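PDB 6X1J: probable intron-encoded endonuclease 1 from Wickerhamomyces canadensis, which cleaves DNA at a specific recognition sequence as a LAGLIDADG homing endonuclease and takes part in homing of the intron of the mitochondrial 21S rRNA gene. Local coordinates for residues 62-67 and 101-106; 125-130 and 176-181. One frame throughout, in Å; residues are numbered along the deposited sequence.

How the contacts relate
Contact 1 comes first along the chain and closes before contact 2 opens; their centres lie about 27 Å apart on opposite sides of the centre of the chain, and their nearest atoms are about 8 Å apart without touching. The 62-67/101-106 pair joins strands 60-65 and 98-105, the two inner strands of the first four-stranded antiparallel sheet. The 125-130/176-181 pair sets the loop after strand 124-125 against helix 172-186, which precedes the outer strand 191-195 of the second such sheet. The chain carries two sheets with the same 1-2-4-3 strand order, as in single-chain LAGLIDADG enzymes; contact 1 reads DNA, whereas contact 2 joins a loop to a helix.

Contact 1. Residues 62-67 and 101-106; sequences QFEWKN and TWRAQT. With nucleotides of chain B; nucleotides of chain C.
Backbone bonds pair F63 with A104 and W65 with W102, both as antiparallel hydrogen-bonded pairs. F63 N gives to A104 O at 2.9 Å, and W102 N gives to W65 O at 2.8 Å in a nearly straight bond (172° at the hydrogen). The intervening E64 and R103 form a non-hydrogen-bonded pair, where E64 CA donates a CA-H...O contact to W102 O.

Polar side chains meet on the DNA-facing side. E64 and R103 run side by side, pointing the same way; with CG of E64 anti to its backbone N (chi1 -176°) and the rest extended, the carboxylate reaches the guanidinium. R103 NE donates to E64 OE2 at 3.1 Å in a salt bridge, from above the carboxylate plane, the oxygen lying nearly in the guanidinium plane. T101 OG1 donates to the anti lone pair of the same OE2 at 2.8 Å, and a water there also bridges to R103 NH2 and DA14 N6 of chain B.

These are the inner strands of the sheet with which a LAGLIDADG enzyme saddles DNA. R103 NH1 and NH2 both grip O4 of DT11 of chain C, with NH1 at 2.8 Å, while E64 OE1 bonds a cytosine amino group. The DNA backbone is held too: K66 N donates to OP2 of DA14 of chain B at 2.8 Å, and K66 NZ to OP2 of DA13 of chain B.

Apolar contacts occupy the other face. F63 CD2 lies 4.0 Å from A104 CB; beyond the strand end, T106 crosses F63 at about a right angle, its CG2 near F63 CE2. F63 and W65 pack on helix 68-77, and W65 NE1 bonds D47, a potassium ligand.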
loop_
_atom_site.group_PDB
_atom_site.type_symbol
_atom_site.label_atom_id
_atom_site.label_comp_id
_atom_site.label_asym_id
_atom_site.label_seq_id
_atom_site.Cartn_x
_atom_site.Cartn_y
_atom_site.Cartn_z
ATOM N N GLN A 62 4.511 0.812 9.590
ATOM C CA GLN A 62 5.916 1.094 9.193
ATOM C C GLN A 62 5.988 1.158 7.665
ATOM O O GLN A 62 5.526 0.159 7.010
ATOM C CB GLN A 62 6.896 0.053 9.722
ATOM C CG GLN A 62 6.828 -0.085 11.229
ATOM C CD GLN A 62 7.939 -0.933 11.810
ATOM O OE1 GLN A 62 8.000 -1.137 13.003
ATOM N NE2 GLN A 62 8.830 -1.432 10.971
ATOM N N PHE A 63 6.519 2.283 7.155
ATOM C CA PHE A 63 6.669 2.632 5.726
ATOM C C PHE A 63 8.136 2.461 5.309
ATOM O O PHE A 63 9.033 2.875 6.081
ATOM C CB PHE A 63 6.246 4.074 5.480
ATOM C CG PHE A 63 4.851 4.449 5.927
ATOM C CD1 PHE A 63 3.739 4.038 5.217
ATOM C CD2 PHE A 63 4.647 5.281 7.024
ATOM C CE1 PHE A 63 2.466 4.429 5.601
ATOM C CE2 PHE A 63 3.369 5.670 7.406
ATOM C CZ PHE A 63 2.276 5.255 6.685
ATOM N N GLU A 64 8.387 1.842 4.149
ATOM C CA GLU A 64 9.748 1.786 3.552
ATOM C C GLU A 64 9.604 1.757 2.037
ATOM O O GLU A 64 8.992 0.787 1.541
ATOM C CB GLU A 64 10.554 0.602 4.088
ATOM C CG GLU A 64 11.982 0.584 3.570
ATOM C CD GLU A 64 12.949 -0.230 4.406
ATOM O OE1 GLU A 64 12.467 -0.999 5.256
ATOM O OE2 GLU A 64 14.182 -0.084 4.222
ATOM N N TRP A 65 10.106 2.794 1.349
ATOM C CA TRP A 65 10.141 2.881 -0.131
ATOM C C TRP A 65 11.517 3.366 -0.590
ATOM O O TRP A 65 12.184 4.089 0.170
ATOM C CB TRP A 65 9.012 3.774 -0.681
ATOM C CG TRP A 65 7.653 3.130 -0.654
ATOM C CD1 TRP A 65 7.196 2.145 -1.492
ATOM C CD2 TRP A 65 6.551 3.440 0.228
ATOM N NE1 TRP A 65 5.903 1.819 -1.189
ATOM C CE2 TRP A 65 5.478 2.583 -0.132
ATOM C CE3 TRP A 65 6.357 4.339 1.286
ATOM C CZ2 TRP A 65 4.244 2.614 0.523
ATOM C CZ3 TRP A 65 5.135 4.378 1.925
ATOM C CH2 TRP A 65 4.099 3.508 1.558
ATOM N N LYS A 66 11.885 2.984 -1.813
ATOM C CA LYS A 66 13.003 3.564 -2.598
ATOM C C LYS A 66 12.650 4.984 -3.003
ATOM O O LYS A 66 13.503 5.819 -2.857
ATOM C CB LYS A 66 13.252 2.743 -3.869
ATOM C CG LYS A 66 14.448 3.178 -4.708
ATOM C CD LYS A 66 14.606 2.377 -6.002
ATOM C CE LYS A 66 15.896 2.729 -6.714
ATOM N NZ LYS A 66 17.053 2.068 -6.055
ATOM N N ASN A 67 11.439 5.228 -3.518
ATOM C CA ASN A 67 11.066 6.528 -4.114
ATOM C C ASN A 67 10.766 7.575 -3.020
ATOM O O ASN A 67 9.860 7.402 -2.214
ATOM C CB ASN A 67 9.937 6.301 -5.094
ATOM C CG ASN A 67 9.644 7.517 -5.945
ATOM O OD1 ASN A 67 9.644 7.427 -7.168
ATOM N ND2 ASN A 67 9.349 8.641 -5.320
ATOM N N THR A 101 17.093 3.344 1.036
ATOM C CA THR A 101 15.615 3.471 1.097
ATOM C C THR A 101 15.261 4.636 2.020
ATOM O O THR A 101 16.141 5.101 2.732
ATOM C CB THR A 101 14.975 2.176 1.616
ATOM O OG1 THR A 101 15.669 1.850 2.816
ATOM C CG2 THR A 101 15.079 1.015 0.661
ATOM N N TRP A 102 14.007 5.082 1.988
ATOM C CA TRP A 102 13.424 6.067 2.931
ATOM C C TRP A 102 12.437 5.347 3.874
ATOM O O TRP A 102 11.721 4.425 3.410
ATOM C CB TRP A 102 12.772 7.234 2.172
ATOM C CG TRP A 102 13.766 8.095 1.439
ATOM C CD1 TRP A 102 14.329 7.825 0.226
ATOM C CD2 TRP A 102 14.357 9.340 1.876
ATOM N NE1 TRP A 102 15.207 8.814 -0.127
ATOM C CE2 TRP A 102 15.237 9.763 0.855
ATOM C CE3 TRP A 102 14.211 10.148 3.010
ATOM C CZ2 TRP A 102 15.975 10.938 0.931
ATOM C CZ3 TRP A 102 14.936 11.320 3.084
ATOM C CH2 TRP A 102 15.823 11.700 2.067
ATOM N N ARG A 103 12.419 5.731 5.158
ATOM C CA ARG A 103 11.605 5.081 6.221
ATOM C C ARG A 103 10.802 6.150 6.971
ATOM O O ARG A 103 11.299 7.287 7.154
ATOM C CB ARG A 103 12.471 4.276 7.199
ATOM C CG ARG A 103 13.167 3.066 6.589
ATOM C CD ARG A 103 13.744 2.146 7.657
ATOM N NE ARG A 103 14.352 0.934 7.121
ATOM C CZ ARG A 103 14.913 -0.041 7.839
ATOM N NH1 ARG A 103 14.981 0.042 9.158
ATOM N NH2 ARG A 103 15.413 -1.105 7.234
ATOM N N ALA A 104 9.597 5.782 7.387
ATOM C CA ALA A 104 8.703 6.588 8.236
ATOM C C ALA A 104 7.831 5.604 9.028
ATOM O O ALA A 104 7.829 4.381 8.636
ATOM C CB ALA A 104 7.896 7.531 7.375
ATOM N N GLN A 105 7.184 6.072 10.114
ATOM C CA GLN A 105 6.296 5.257 10.990
ATOM C C GLN A 105 5.101 6.112 11.425
ATOM O O GLN A 105 5.310 7.329 11.695
ATOM C CB GLN A 105 7.044 4.793 12.247
ATOM C CG GLN A 105 8.202 3.841 11.979
ATOM C CD GLN A 105 9.456 4.504 11.442
ATOM O OE1 GLN A 105 9.716 5.695 11.663
ATOM N NE2 GLN A 105 10.244 3.718 10.715
ATOM N N THR A 106 3.918 5.523 11.546
ATOM C CA THR A 106 2.850 6.151 12.375
ATOM C C THR A 106 3.205 5.762 13.796
ATOM O O THR A 106 3.968 4.784 13.951
ATOM C CB THR A 106 1.428 5.670 12.090
ATOM O OG1 THR A 106 1.382 4.328 12.583
ATOM C CG2 THR A 106 1.075 5.726 10.618
ATOM P P DA B 14 9.894 -0.365 -3.138
ATOM O OP1 DA B 14 8.563 -0.474 -3.805
ATOM O OP2 DA B 14 10.547 0.990 -3.322
ATOM O "O5'" DA B 14 9.919 -0.788 -1.603
ATOM C "C5'" DA B 14 8.843 -1.473 -0.922
ATOM C "C4'" DA B 14 9.000 -2.970 -1.053
ATOM O "O4'" DA B 14 10.366 -3.374 -0.739
ATOM C "C3'" DA B 14 8.095 -3.822 -0.170
ATOM O "O3'" DA B 14 7.908 -5.010 -0.948
ATOM C "C2'" DA B 14 9.016 -4.187 0.983
ATOM C "C1'" DA B 14 10.347 -4.355 0.275
ATOM N N9 DA B 14 11.556 -4.190 1.069
ATOM C C8 DA B 14 12.253 -3.031 1.306
ATOM N N7 DA B 14 13.309 -3.198 2.064
ATOM C C5 DA B 14 13.297 -4.553 2.358
ATOM C C6 DA B 14 14.146 -5.359 3.129
ATOM N N6 DA B 14 15.239 -4.908 3.740
ATOM N N1 DA B 14 13.848 -6.669 3.230
ATOM C C2 DA B 14 12.753 -7.124 2.617
ATOM N N3 DA B 14 11.881 -6.468 1.858
ATOM C C4 DA B 14 12.214 -5.171 1.768
ATOM P P DA B 13 16.447 -1.217 -5.783
ATOM O OP1 DA B 13 16.105 -0.859 -7.197
ATOM O OP2 DA B 13 17.220 -0.313 -4.933
ATOM O "O5'" DA B 13 15.081 -1.463 -4.989
ATOM C "C5'" DA B 13 13.924 -1.957 -5.658
ATOM C "C4'" DA B 13 12.863 -2.354 -4.655
ATOM O "O4'" DA B 13 13.361 -3.313 -3.686
ATOM C "C3'" DA B 13 12.273 -1.220 -3.825
ATOM O "O3'" DA B 13 10.863 -1.454 -3.715
ATOM C "C2'" DA B 13 12.987 -1.358 -2.499
ATOM C "C1'" DA B 13 13.111 -2.851 -2.373
ATOM N N9 DA B 13 14.198 -3.337 -1.515
ATOM C C8 DA B 13 15.274 -2.659 -0.997
ATOM N N7 DA B 13 16.053 -3.401 -0.242
ATOM C C5 DA B 13 15.469 -4.656 -0.295
ATOM C C6 DA B 13 15.818 -5.889 0.277
ATOM N N6 DA B 13 16.895 -6.080 1.042
ATOM N N1 DA B 13 15.005 -6.940 0.038
ATOM C C2 DA B 13 13.917 -6.758 -0.716
ATOM N N3 DA B 13 13.475 -5.648 -1.290
ATOM C C4 DA B 13 14.324 -4.631 -1.073
ATOM P P DT C 11 22.238 -2.909 14.024
ATOM O OP1 DT C 11 23.422 -3.260 14.875
ATOM O OP2 DT C 11 22.442 -2.125 12.776
ATOM O "O5'" DT C 11 21.458 -4.255 13.653
ATOM C "C5'" DT C 11 20.840 -5.058 14.667
ATOM C "C4'" DT C 11 20.189 -6.276 14.062
ATOM O "O4'" DT C 11 18.895 -5.915 13.534
ATOM C "C3'" DT C 11 20.930 -6.953 12.911
ATOM O "O3'" DT C 11 20.628 -8.334 13.107
ATOM C "C2'" DT C 11 20.231 -6.410 11.684
ATOM C "C1'" DT C 11 18.797 -6.309 12.179
ATOM N N1 DT C 11 17.947 -5.324 11.493
ATOM C C2 DT C 11 16.657 -5.678 11.175
ATOM O O2 DT C 11 16.190 -6.785 11.399
ATOM N N3 DT C 11 15.932 -4.691 10.558
ATOM C C4 DT C 11 16.354 -3.417 10.239
ATOM O O4 DT C 11 15.577 -2.634 9.694
ATOM C C5 DT C 11 17.714 -3.111 10.605
ATOM C C7 DT C 11 18.254 -1.746 10.317
ATOM C C6 DT C 11 18.428 -4.061 11.223
HETATM O O HOH W 1 10.053 1.575 8.146
HETATM O O HOH W 2 15.884 -1.897 4.428
#

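Contact 2. Residues 125-130 and 176-181; sequences KIIKPD and EILIND. With nucleotides of chain B.
A loop-to-helix packing joins the loop before helix 131-134 to one side of helix 172-186 in the LAGLIDADG fold, with I127 against L178 at its centre. The two side chains cross at about a right angle. With CG2 of I127 anti to the backbone N and CG1 beside it (chi1 -60°), both branches meet the leucine: I127 CG2 lies 4.0 Å from L178 CD2, and I127 CD1 stands 4.1 Å from L178 CD1. The preceding residue, I177, adds the margin: its CG2 comes to 4.5 Å from I127 CG2 and to 4.3 Å from P129 O.

Further along the helix, one turn on from I177, D181 faces the loop. Its OD2 is 3.7 Å from P129 O, and both oxygens lie 3.0 Å from a water placed between them. D181 N is bonded back to I177 O, so the aspartate and the isoleucine follow one another on the same side of the helix.

I127 N donates to OE2 of E174, on helix 172-186, a polar tie beside the apolar one, and F170 also touches I127. On the helix side, L178 rests on L131, V132 and I201, so that it links helix 131-134 to strand 198-203. At the start of the loop, K125 NZ bonds the carbonyls of I44 and V48, while its chain runs close to the phosphate of DA16 of chain B.

Between 125-130 and 176-181 themselves, then, dispersion between the methyl groups of branched side chains does the joining, while the polar margin has two acceptors, P129 O and D181 OD2, which the water between them can probably bridge.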
loop_
_atom_site.group_PDB
_atom_site.type_symbol
_atom_site.label_atom_id
_atom_site.label_comp_id
_atom_site.label_asym_id
_atom_site.label_seq_id
_atom_site.Cartn_x
_atom_site.Cartn_y
_atom_site.Cartn_z
ATOM N N LYS A 125 -0.573 -11.479 6.274
ATOM C CA LYS A 125 -1.624 -10.780 5.497
ATOM C C LYS A 125 -2.475 -11.861 4.846
ATOM O O LYS A 125 -1.855 -12.708 4.194
ATOM C CB LYS A 125 -1.061 -9.926 4.358
ATOM C CG LYS A 125 -0.730 -8.501 4.714
ATOM C CD LYS A 125 0.178 -7.815 3.734
ATOM C CE LYS A 125 0.731 -6.528 4.276
ATOM N NZ LYS A 125 1.633 -5.906 3.290
ATOM N N ILE A 126 -3.807 -11.756 4.949
ATOM C CA ILE A 126 -4.759 -12.716 4.336
ATOM C C ILE A 126 -5.817 -11.918 3.582
ATOM O O ILE A 126 -5.948 -10.694 3.814
ATOM C CB ILE A 126 -5.348 -13.712 5.369
ATOM C CG1 ILE A 126 -6.058 -13.028 6.550
ATOM C CG2 ILE A 126 -4.246 -14.642 5.859
ATOM C CD1 ILE A 126 -7.511 -12.653 6.312
ATOM N N ILE A 127 -6.454 -12.580 2.627
ATOM C CA ILE A 127 -7.518 -11.984 1.775
ATOM C C ILE A 127 -8.873 -12.499 2.267
ATOM O O ILE A 127 -9.165 -13.686 2.113
ATOM C CB ILE A 127 -7.303 -12.321 0.300
ATOM C CG1 ILE A 127 -5.952 -11.786 -0.203
ATOM C CG2 ILE A 127 -8.491 -11.781 -0.485
ATOM C CD1 ILE A 127 -5.779 -10.263 -0.068
ATOM N N LYS A 128 -9.629 -11.611 2.877
ATOM C CA LYS A 128 -10.985 -11.849 3.413
ATOM C C LYS A 128 -11.933 -12.004 2.245
ATOM O O LYS A 128 -11.782 -11.315 1.243
ATOM C CB LYS A 128 -11.388 -10.683 4.324
ATOM C CG LYS A 128 -10.809 -10.778 5.724
ATOM C CD LYS A 128 -11.711 -11.584 6.645
ATOM C CE LYS A 128 -11.004 -12.141 7.854
ATOM N NZ LYS A 128 -10.698 -11.047 8.792
ATOM N N PRO A 129 -12.906 -12.947 2.332
ATOM C CA PRO A 129 -13.789 -13.222 1.214
ATOM C C PRO A 129 -14.557 -11.980 0.764
ATOM O O PRO A 129 -14.899 -11.978 -0.405
ATOM C CB PRO A 129 -14.757 -14.303 1.711
ATOM C CG PRO A 129 -14.065 -14.923 2.923
ATOM C CD PRO A 129 -13.143 -13.854 3.475
ATOM N N ASP A 130 -14.760 -10.948 1.606
ATOM C CA ASP A 130 -15.604 -9.808 1.150
ATOM C C ASP A 130 -14.749 -8.553 0.918
ATOM O O ASP A 130 -15.330 -7.415 0.794
ATOM C CB ASP A 130 -16.767 -9.541 2.102
ATOM C CG ASP A 130 -16.381 -8.926 3.430
ATOM O OD1 ASP A 130 -15.346 -9.369 4.014
ATOM O OD2 ASP A 130 -17.137 -8.038 3.882
ATOM N N GLU A 176 -7.157 -16.167 -6.471
ATOM C CA GLU A 176 -8.349 -16.574 -7.275
ATOM C C GLU A 176 -9.584 -15.817 -6.777
ATOM O O GLU A 176 -10.367 -15.369 -7.623
ATOM C CB GLU A 176 -8.620 -18.084 -7.243
ATOM C CG GLU A 176 -7.660 -18.919 -8.050
ATOM C CD GLU A 176 -7.543 -20.366 -7.580
ATOM O OE1 GLU A 176 -8.273 -20.745 -6.666
ATOM O OE2 GLU A 176 -6.706 -21.109 -8.128
ATOM N N ILE A 177 -9.736 -15.617 -5.467
ATOM C CA ILE A 177 -10.837 -14.752 -4.929
ATOM C C ILE A 177 -10.709 -13.329 -5.488
ATOM O O ILE A 177 -11.737 -12.808 -6.041
ATOM C CB ILE A 177 -10.912 -14.771 -3.391
ATOM C CG1 ILE A 177 -11.442 -16.117 -2.882
ATOM C CG2 ILE A 177 -11.793 -13.636 -2.898
ATOM C CD1 ILE A 177 -10.879 -16.538 -1.556
ATOM N N LEU A 178 -9.523 -12.715 -5.374
ATOM C CA LEU A 178 -9.311 -11.301 -5.831
ATOM C C LEU A 178 -9.726 -11.188 -7.300
ATOM O O LEU A 178 -10.563 -10.276 -7.650
ATOM C CB LEU A 178 -7.840 -10.914 -5.653
ATOM C CG LEU A 178 -7.390 -10.669 -4.214
ATOM C CD1 LEU A 178 -5.866 -10.617 -4.102
ATOM C CD2 LEU A 178 -8.007 -9.381 -3.655
ATOM N N ILE A 179 -9.223 -12.132 -8.125
ATOM C CA ILE A 179 -9.420 -12.089 -9.598
ATOM C C ILE A 179 -10.919 -12.181 -9.861
ATOM O O ILE A 179 -11.428 -11.343 -10.620
ATOM C CB ILE A 179 -8.651 -13.210 -10.317
ATOM C CG1 ILE A 179 -7.135 -12.979 -10.305
ATOM C CG2 ILE A 179 -9.196 -13.345 -11.721
ATOM C CD1 ILE A 179 -6.357 -14.230 -10.546
ATOM N N ASN A 180 -11.590 -13.158 -9.243
ATOM C CA ASN A 180 -13.058 -13.365 -9.398
ATOM C C ASN A 180 -13.829 -12.076 -9.055
ATOM O O ASN A 180 -14.644 -11.614 -9.902
ATOM C CB ASN A 180 -13.577 -14.531 -8.551
ATOM C CG ASN A 180 -15.036 -14.801 -8.862
ATOM O OD1 ASN A 180 -15.914 -14.291 -8.170
ATOM N ND2 ASN A 180 -15.312 -15.502 -9.948
ATOM N N ASP A 181 -13.552 -11.480 -7.894
ATOM C CA ASP A 181 -14.334 -10.325 -7.361
ATOM C C ASP A 181 -13.934 -9.012 -8.046
ATOM O O ASP A 181 -14.848 -8.165 -8.343
ATOM C CB ASP A 181 -14.204 -10.282 -5.845
ATOM C CG ASP A 181 -14.766 -11.539 -5.211
ATOM O OD1 ASP A 181 -15.578 -12.173 -5.875
ATOM O OD2 ASP A 181 -14.329 -11.913 -4.106
ATOM P P DA B 16 4.183 -8.047 5.644
ATOM O OP1 DA B 16 3.304 -9.177 5.271
ATOM O OP2 DA B 16 3.596 -6.917 6.368
ATOM O "O5'" DA B 16 5.451 -8.650 6.404
ATOM C "C5'" DA B 16 5.664 -8.249 7.770
ATOM C "C4'" DA B 16 6.896 -8.883 8.375
ATOM O "O4'" DA B 16 8.068 -8.144 7.968
ATOM C "C3'" DA B 16 6.854 -8.812 9.898
ATOM O "O3'" DA B 16 6.499 -10.122 10.345
ATOM C "C2'" DA B 16 8.252 -8.389 10.305
ATOM C "C1'" DA B 16 8.987 -8.029 9.024
ATOM N N9 DA B 16 9.603 -6.706 8.939
ATOM C C8 DA B 16 9.112 -5.517 8.453
ATOM N N7 DA B 16 9.978 -4.531 8.490
ATOM C C5 DA B 16 11.109 -5.108 9.056
ATOM C C6 DA B 16 12.388 -4.602 9.350
ATOM N N6 DA B 16 12.768 -3.340 9.115
ATOM N N1 DA B 16 13.288 -5.454 9.882
ATOM C C2 DA B 16 12.927 -6.722 10.097
ATOM N N3 DA B 16 11.773 -7.318 9.842
ATOM C C4 DA B 16 10.896 -6.448 9.319
HETATM O O HOH W 3 -14.924 -9.608 -2.261
#